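PDB 3NQI: putative lipoprotein from Bacteroides fragilis, which is of unknown function but may bind lipid and is probably a lipoprotein tethered at the cell envelope. Local coordinates for residues A[103-108]-A[114-119]; A[131-136]-A[142-147]; A[222-225]-A[231-234]. All blocks are in the same frame, centred on the assembly; numbering follows the deposited sequence. Where two conformers were deposited one is given.

Interaction 1: residues A[103-108]-A[114-119]; sequences GSLSFV and VAPFQF
Val114 O is gripped from the 103-108 segment by two donors: the hydroxyl of Ser106, with OG 2.8 Å from Val114 O in the conformer given here, and, more weakly, the amide of Phe107, with N 3.3 Å from Val114 O. These bonds sit at the start of a small two-stranded antiparallel hairpin, strands 107-109 and 112-114, in which Phe107 and Val114 form a hydrogen-bonded pair. The return bond is the stronger of the backbone two, with Val114 N 2.9 Å from Phe107 O. The serine hydroxyl comes from above the carbonyl plane of Val114, 41° out of it. In this conformer, one of two modelled for Ser106, OG stands anti to the backbone N (chi1 175°), which swings it across to the partner strand. Ser104, also modelled twice, donates in the conformer given through OG to Ser106 O, on a lone pair in the carbonyl plane. Beyond the hairpin pair the two chains stay close only as far as Leu105 and Pro116, and there Leu105 O takes a CA-H...O contact from Ala115 CA. On the face carrying Phe107 and Val114, the methyl CG1 of Val114 approaches the phenyl ring obliquely, 4.3 Å from Phe107 CE1. Both side chains also rest on Pro127 of strand 123-132, and the Phe107 ring meets that of Phe191. Leu105, by contrast, is buried against Ile217 and Ala219 of strand 214-221, and Tyr238 OH bonds its amide. There the leucine and the ring of Pro116 cross at about a right angle, Leu105 CB touching Pro116 CG at 3.9 Å, while Pro116 CD lies 3.2 Å from Leu105 O.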
loop_
_atom_site.group_PDB
_atom_site.type_symbol
_atom_site.label_atom_id
_atom_site.label_comp_id
_atom_site.label_asym_id
_atom_site.label_seq_id
_atom_site.Cartn_x
_atom_site.Cartn_y
_atom_site.Cartn_z
ATOM N N GLY A 103 -1.139 6.519 -12.219
ATOM C CA GLY A 103 -1.225 5.881 -13.499
ATOM C C GLY A 103 -2.239 4.774 -13.399
ATOM O O GLY A 103 -3.100 4.653 -14.254
ATOM N N SER A 104 -2.080 3.919 -12.375
ATOM C CA SER A 104 -3.032 2.844 -12.078
ATOM C C SER A 104 -2.691 2.251 -10.722
ATOM O O SER A 104 -1.639 2.540 -10.156
ATOM C CB SER A 104 -3.017 1.753 -13.143
ATOM O OG SER A 104 -1.714 1.251 -13.350
ATOM N N LEU A 105 -3.619 1.466 -10.166
ATOM C CA LEU A 105 -3.352 0.718 -8.930
ATOM C C LEU A 105 -3.170 -0.743 -9.338
ATOM O O LEU A 105 -3.676 -1.673 -8.718
ATOM C CB LEU A 105 -4.461 0.826 -7.896
ATOM C CG LEU A 105 -4.791 2.230 -7.449
ATOM C CD1 LEU A 105 -5.859 2.205 -6.287
ATOM C CD2 LEU A 105 -3.490 2.928 -7.038
ATOM N N SER A 106 -2.367 -0.923 -10.361
ATOM C CA SER A 106 -2.029 -2.239 -10.847
ATOM C C SER A 106 -0.723 -2.219 -11.648
ATOM O O SER A 106 -0.385 -1.218 -12.303
ATOM C CB SER A 106 -3.169 -2.776 -11.700
ATOM O OG SER A 106 -2.823 -4.022 -12.283
ATOM N N PHE A 107 0.019 -3.316 -11.575
ATOM C CA PHE A 107 1.227 -3.506 -12.398
ATOM C C PHE A 107 1.539 -4.985 -12.411
ATOM O O PHE A 107 0.787 -5.785 -11.827
ATOM C CB PHE A 107 2.408 -2.637 -11.963
ATOM C CG PHE A 107 2.799 -2.748 -10.488
ATOM C CD1 PHE A 107 3.492 -3.859 -9.998
ATOM C CD2 PHE A 107 2.513 -1.730 -9.618
ATOM C CE1 PHE A 107 3.868 -3.968 -8.676
ATOM C CE2 PHE A 107 2.921 -1.792 -8.273
ATOM C CZ PHE A 107 3.583 -2.904 -7.782
ATOM N N VAL A 108 2.616 -5.351 -13.085
ATOM C CA VAL A 108 2.998 -6.746 -13.179
ATOM C C VAL A 108 3.848 -7.132 -11.980
ATOM O O VAL A 108 4.805 -6.450 -11.616
ATOM C CB VAL A 108 3.690 -7.052 -14.531
ATOM C CG1 VAL A 108 4.250 -8.507 -14.565
ATOM C CG2 VAL A 108 2.705 -6.813 -15.669
ATOM N N VAL A 114 -1.175 -7.525 -10.697
ATOM C CA VAL A 114 -1.710 -7.545 -9.376
ATOM C C VAL A 114 -2.430 -6.205 -9.207
ATOM O O VAL A 114 -2.092 -5.236 -9.891
ATOM C CB VAL A 114 -0.587 -7.699 -8.324
ATOM C CG1 VAL A 114 0.455 -6.581 -8.483
ATOM C CG2 VAL A 114 -1.194 -7.713 -6.920
ATOM N N ALA A 115 -3.477 -6.228 -8.400
ATOM C CA ALA A 115 -4.383 -5.091 -8.128
ATOM C C ALA A 115 -4.560 -4.969 -6.614
ATOM O O ALA A 115 -3.991 -5.793 -5.856
ATOM C CB ALA A 115 -5.741 -5.313 -8.869
ATOM N N PRO A 116 -5.285 -3.946 -6.115
ATOM C CA PRO A 116 -5.385 -3.872 -4.655
ATOM C C PRO A 116 -5.900 -5.176 -4.079
ATOM O O PRO A 116 -6.808 -5.785 -4.659
ATOM C CB PRO A 116 -6.416 -2.762 -4.439
ATOM C CG PRO A 116 -6.132 -1.852 -5.649
ATOM C CD PRO A 116 -5.962 -2.808 -6.755
ATOM N N PHE A 117 -5.296 -5.616 -2.982
ATOM C CA PHE A 117 -5.572 -6.937 -2.437
ATOM C C PHE A 117 -5.510 -7.001 -0.926
ATOM O O PHE A 117 -4.999 -6.102 -0.287
ATOM C CB PHE A 117 -4.673 -7.996 -3.062
ATOM C CG PHE A 117 -3.210 -7.896 -2.670
ATOM C CD1 PHE A 117 -2.314 -7.187 -3.452
ATOM C CD2 PHE A 117 -2.729 -8.577 -1.561
ATOM C CE1 PHE A 117 -0.972 -7.110 -3.087
ATOM C CE2 PHE A 117 -1.392 -8.522 -1.206
ATOM C CZ PHE A 117 -0.510 -7.807 -1.967
ATOM N N GLN A 118 -6.031 -8.089 -0.368
ATOM C CA GLN A 118 -6.066 -8.289 1.048
ATOM C C GLN A 118 -4.859 -9.082 1.475
ATOM O O GLN A 118 -4.607 -10.162 0.959
ATOM C CB GLN A 118 -7.361 -9.015 1.451
ATOM C CG GLN A 118 -7.524 -9.077 2.977
ATOM C CD GLN A 118 -8.735 -9.829 3.478
ATOM O OE1 GLN A 118 -9.512 -10.386 2.689
ATOM N NE2 GLN A 118 -8.888 -9.876 4.823
ATOM N N PHE A 119 -4.093 -8.571 2.410
ATOM C CA PHE A 119 -2.945 -9.335 2.942
ATOM C C PHE A 119 -3.365 -10.230 4.132
ATOM O O PHE A 119 -3.013 -11.429 4.218
ATOM C CB PHE A 119 -1.829 -8.377 3.374
ATOM C CG PHE A 119 -0.670 -9.065 3.995
ATOM C CD1 PHE A 119 0.276 -9.686 3.179
ATOM C CD2 PHE A 119 -0.543 -9.160 5.383
ATOM C CE1 PHE A 119 1.341 -10.385 3.738
ATOM C CE2 PHE A 119 0.517 -9.853 5.952
ATOM C CZ PHE A 119 1.487 -10.454 5.100
#

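Interaction 2: residues A[131-136]-A[142-147]; sequences RVKNVT and KNELAK
Glu144 reaches from helix 138-145 to the chain leaving strand 123-132 and takes the backbone amide of Lys133, with Lys133 N 3.0 Å from Glu144 OE2. The N-H points almost straight at the oxygen (176°), although it meets it from above the carboxylate plane, 63° out of it. This is the tight part of the contact. CG stands anti to the backbone N of Glu144 and the chain then bends at chi2 (51°), laying the carboxylate against the strand end: Glu144 OE2 is 3.6 Å from Val132 CB, and Glu144 CD is 3.7 Å from Lys133 CB. The same oxygen is also held by Arg184, through a salt bridge to NE, and by His148 NE2, so the buried acid, probably ionised, has both charge and amide to satisfy it. Packing is looser around this grip. Val135 CG2 reaches Glu144 CB at only 4.1 Å, and the exposed Leu145 brings CD2 no nearer than 4.3 Å to Val132 CG1. Lys133 lies on the solvent side: it starts toward the helix through CB, but its extended chain carries NZ away, to 6.1 Å from Glu144 OE1. Together these contacts fasten a short helix back onto the strand it follows, a strand-to-helix connection in which a helix glutamate accepts a backbone amide just past the strand's end.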
loop_
_atom_site.group_PDB
_atom_site.type_symbol
_atom_site.label_atom_id
_atom_site.label_comp_id
_atom_site.label_asym_id
_atom_site.label_seq_id
_atom_site.Cartn_x
_atom_site.Cartn_y
_atom_site.Cartn_z
ATOM N N ARG A 131 4.038 8.490 -11.439
ATOM C CA ARG A 131 5.073 9.222 -12.167
ATOM C C ARG A 131 5.915 10.040 -11.219
ATOM O O ARG A 131 5.374 10.784 -10.414
ATOM C CB ARG A 131 4.421 10.162 -13.195
ATOM C CG ARG A 131 3.830 9.441 -14.422
ATOM C CD ARG A 131 2.842 10.324 -15.208
ATOM N NE ARG A 131 1.579 10.283 -14.513
ATOM C CZ ARG A 131 0.493 9.628 -14.907
ATOM N NH1 ARG A 131 0.443 9.004 -16.086
ATOM N NH2 ARG A 131 -0.562 9.628 -14.089
ATOM N N VAL A 132 7.236 9.917 -11.323
ATOM C CA VAL A 132 8.157 10.716 -10.532
ATOM C C VAL A 132 9.042 11.641 -11.388
ATOM O O VAL A 132 9.102 11.540 -12.626
ATOM C CB VAL A 132 9.019 9.803 -9.618
ATOM C CG1 VAL A 132 8.082 8.996 -8.626
ATOM C CG2 VAL A 132 9.901 8.846 -10.415
ATOM N N LYS A 133 9.738 12.557 -10.710
ATOM C CA LYS A 133 10.710 13.415 -11.366
ATOM C C LYS A 133 11.931 12.576 -11.733
ATOM O O LYS A 133 12.308 11.690 -10.998
ATOM C CB LYS A 133 11.113 14.529 -10.422
ATOM C CG LYS A 133 12.120 15.531 -10.973
ATOM C CD LYS A 133 12.356 16.644 -9.945
ATOM C CE LYS A 133 13.305 17.703 -10.478
ATOM N NZ LYS A 133 13.517 18.717 -9.435
ATOM N N ASN A 134 12.528 12.878 -12.876
ATOM C CA ASN A 134 13.711 12.194 -13.328
ATOM C C ASN A 134 14.932 12.759 -12.586
ATOM O O ASN A 134 15.459 13.799 -12.951
ATOM C CB ASN A 134 13.833 12.349 -14.858
ATOM C CG ASN A 134 15.043 11.615 -15.441
ATOM O OD1 ASN A 134 15.807 10.948 -14.727
ATOM N ND2 ASN A 134 15.225 11.746 -16.756
ATOM N N VAL A 135 15.336 12.100 -11.519
ATOM C CA VAL A 135 16.502 12.505 -10.764
ATOM C C VAL A 135 17.437 11.326 -10.770
ATOM O O VAL A 135 17.001 10.199 -10.980
ATOM C CB VAL A 135 16.168 12.944 -9.323
ATOM C CG1 VAL A 135 15.419 14.281 -9.321
ATOM C CG2 VAL A 135 15.395 11.852 -8.585
ATOM N N THR A 136 18.721 11.575 -10.533
ATOM C CA THR A 136 19.712 10.521 -10.658
ATOM C C THR A 136 20.555 10.221 -9.406
ATOM O O THR A 136 20.912 9.082 -9.224
ATOM C CB THR A 136 20.634 10.803 -11.856
ATOM O OG1 THR A 136 21.317 12.023 -11.620
ATOM C CG2 THR A 136 19.808 10.930 -13.152
ATOM N N LYS A 142 15.770 9.235 -3.310
ATOM C CA LYS A 142 15.156 8.991 -2.007
ATOM C C LYS A 142 14.310 10.173 -1.607
ATOM O O LYS A 142 13.169 9.986 -1.153
ATOM C CB LYS A 142 16.165 8.693 -0.898
ATOM C CG LYS A 142 16.847 7.342 -0.984
ATOM C CD LYS A 142 17.954 7.286 0.087
ATOM C CE LYS A 142 18.797 6.012 0.023
ATOM N NZ LYS A 142 19.852 6.032 1.093
ATOM N N ASN A 143 14.850 11.374 -1.802
ATOM C CA ASN A 143 14.107 12.630 -1.490
ATOM C C ASN A 143 12.803 12.799 -2.335
ATOM O O ASN A 143 11.782 13.331 -1.811
ATOM C CB ASN A 143 15.013 13.826 -1.621
ATOM C CG ASN A 143 14.331 15.118 -1.251
ATOM O OD1 ASN A 143 13.926 15.329 -0.113
ATOM N ND2 ASN A 143 14.170 15.980 -2.229
ATOM N N GLU A 144 12.890 12.415 -3.608
ATOM C CA GLU A 144 11.805 12.489 -4.560
ATOM C C GLU A 144 10.715 11.527 -4.136
ATOM O O GLU A 144 9.549 11.907 -4.089
ATOM C CB GLU A 144 12.261 12.124 -5.983
ATOM C CG GLU A 144 11.200 11.956 -7.053
ATOM C CD GLU A 144 10.189 13.085 -7.196
ATOM O OE1 GLU A 144 10.399 14.217 -6.726
ATOM O OE2 GLU A 144 9.143 12.861 -7.796
ATOM N N LEU A 145 11.093 10.290 -3.841
ATOM C CA LEU A 145 10.118 9.274 -3.401
ATOM C C LEU A 145 9.343 9.699 -2.158
ATOM O O LEU A 145 8.120 9.453 -2.072
ATOM C CB LEU A 145 10.788 7.903 -3.251
ATOM C CG LEU A 145 11.275 7.174 -4.533
ATOM C CD1 LEU A 145 12.077 5.929 -4.163
ATOM C CD2 LEU A 145 10.133 6.819 -5.509
ATOM N N ALA A 146 10.015 10.381 -1.233
ATOM C CA ALA A 146 9.398 10.906 0.001
ATOM C C ALA A 146 8.348 11.982 -0.234
ATOM O O ALA A 146 7.609 12.293 0.663
ATOM C CB ALA A 146 10.453 11.477 0.933
ATOM N N LYS A 147 8.344 12.623 -1.397
ATOM C CA LYS A 147 7.325 13.609 -1.712
ATOM C C LYS A 147 5.928 13.026 -1.983
ATOM O O LYS A 147 4.970 13.769 -2.051
ATOM C CB LYS A 147 7.741 14.413 -2.938
ATOM C CG LYS A 147 8.903 15.371 -2.685
ATOM C CD LYS A 147 9.228 16.237 -3.920
ATOM C CE LYS A 147 10.232 17.345 -3.585
ATOM N NZ LYS A 147 9.700 18.577 -2.865
#

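Interaction 3: residues A[222-225]-A[231-234]; sequences NEYN and TSTI
Tyr224 presents the edge of its ring to Ser232: CB of the serine lies in the ring plane, and Ser232 OG comes 3.3 Å from Tyr224 CD2, near that plane. One face of the ring is covered by CB of its neighbour Glu223, 4.3 Å above the plane over the ring centre. The second flat group, the amide of Asn222, turns its two ends to different tasks. Asn222 OD1 serves its own segment, accepting from Tyr224 N at 2.8 Å within the carbonyl plane and from Asn225 N at 2.9 Å, the latter from 56° above it. With CG anti to the backbone N (chi1 178°), the amide reaches across to the other segment, and Asn222 ND2 donates to Thr233 OG1 at 3.2 Å, tilted 23° from the amide plane. That bond is bent, and the threonine hydroxyl also has a stronger partner in Leu228 O, within the connecting loop. Ser232 CB supports the carbonyl end of the amide, 3.6 Å from Asn222 OD1. A water adds a bridge, accepting from Glu223 N and donating to Ser232 O, its oxygen 2.6 Å from Ser232 O. Between strands 214-221 and 234-241, therefore, the reversal of the chain is held in part by Asn222, whose OD1 forms an Asx turn, with the third following amide added in an Asx motif.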
loop_
_atom_site.group_PDB
_atom_site.type_symbol
_atom_site.label_atom_id
_atom_site.label_comp_id
_atom_site.label_asym_id
_atom_site.label_seq_id
_atom_site.Cartn_x
_atom_site.Cartn_y
_atom_site.Cartn_z
ATOM N N ASN A 222 -4.876 8.658 -14.368
ATOM C CA ASN A 222 -4.709 9.265 -15.703
ATOM C C ASN A 222 -3.594 8.477 -16.377
ATOM O O ASN A 222 -2.452 8.459 -15.891
ATOM C CB ASN A 222 -4.391 10.746 -15.534
ATOM C CG ASN A 222 -4.135 11.506 -16.871
ATOM O OD1 ASN A 222 -3.675 10.942 -17.889
ATOM N ND2 ASN A 222 -4.436 12.806 -16.849
ATOM N N GLU A 223 -3.961 7.757 -17.426
ATOM C CA GLU A 223 -3.062 6.874 -18.154
ATOM C C GLU A 223 -2.091 7.640 -19.068
ATOM O O GLU A 223 -1.168 7.025 -19.593
ATOM C CB GLU A 223 -3.863 5.916 -19.073
ATOM N N TYR A 224 -2.303 8.940 -19.282
ATOM C CA TYR A 224 -1.523 9.696 -20.305
ATOM C C TYR A 224 -0.547 10.720 -19.785
ATOM O O TYR A 224 0.495 10.904 -20.360
ATOM C CB TYR A 224 -2.474 10.379 -21.274
ATOM C CG TYR A 224 -3.297 9.355 -21.977
ATOM C CD1 TYR A 224 -2.689 8.401 -22.773
ATOM C CD2 TYR A 224 -4.667 9.281 -21.800
ATOM C CE1 TYR A 224 -3.415 7.422 -23.405
ATOM C CE2 TYR A 224 -5.418 8.291 -22.441
ATOM C CZ TYR A 224 -4.772 7.366 -23.235
ATOM O OH TYR A 224 -5.458 6.376 -23.883
ATOM N N ASN A 225 -0.890 11.409 -18.715
ATOM C CA ASN A 225 -0.027 12.479 -18.182
ATOM C C ASN A 225 -0.276 12.649 -16.704
ATOM O O ASN A 225 -1.141 12.000 -16.144
ATOM C CB ASN A 225 -0.268 13.790 -18.955
ATOM C CG ASN A 225 -1.720 14.250 -18.911
ATOM O OD1 ASN A 225 -2.240 14.585 -17.864
ATOM N ND2 ASN A 225 -2.365 14.310 -20.067
ATOM N N THR A 231 -8.674 16.239 -18.946
ATOM C CA THR A 231 -9.844 15.478 -19.316
ATOM C C THR A 231 -9.527 13.962 -19.391
ATOM O O THR A 231 -10.461 13.174 -19.457
ATOM C CB THR A 231 -10.546 16.001 -20.614
ATOM O OG1 THR A 231 -9.604 16.024 -21.677
ATOM C CG2 THR A 231 -11.070 17.428 -20.401
ATOM N N SER A 232 -8.251 13.552 -19.359
ATOM C CA SER A 232 -7.929 12.122 -19.285
ATOM C C SER A 232 -7.963 11.516 -17.876
ATOM O O SER A 232 -7.799 10.301 -17.737
ATOM C CB SER A 232 -6.569 11.819 -19.894
ATOM O OG SER A 232 -6.667 11.840 -21.302
ATOM N N THR A 233 -8.104 12.344 -16.843
ATOM C CA THR A 233 -8.159 11.869 -15.478
ATOM C C THR A 233 -9.542 11.261 -15.290
ATOM O O THR A 233 -10.541 11.916 -15.566
ATOM C CB THR A 233 -7.935 13.004 -14.463
ATOM O OG1 THR A 233 -6.643 13.583 -14.690
ATOM C CG2 THR A 233 -8.038 12.476 -12.962
ATOM N N ILE A 234 -9.594 10.000 -14.864
ATOM C CA ILE A 234 -10.851 9.321 -14.610
ATOM C C ILE A 234 -10.874 8.835 -13.169
ATOM O O ILE A 234 -9.848 8.765 -12.469
ATOM C CB ILE A 234 -11.050 8.113 -15.557
ATOM C CG1 ILE A 234 -9.933 7.086 -15.375
ATOM C CG2 ILE A 234 -11.153 8.583 -17.032
ATOM C CD1 ILE A 234 -10.274 5.668 -15.796
HETATM O O HOH W 1 -6.635 7.972 -18.212
#

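Overall arrangement
Interactions 1 and 2 involve strands 117-120 and 123-132, neighbours in one sheet, whereas interaction 3 lies in the loop between strands 214-221 and 234-241. Interaction 1 is the most central, about 9 Å from the centre of the chain to its own; it mixes strand pairing with apolar packing of a buried leucine and proline. Interactions 2 and 3, whose centres lie about 18 and 22 Å from that of the chain, rely on polar side chains at strand ends: a buried carboxylate in the former, an asparagine amide with a water bridge in the latter. Arg131 links 131-136 to interaction 3, NH2 bonding Asn222 O, and packs against Gly103 of interaction 1.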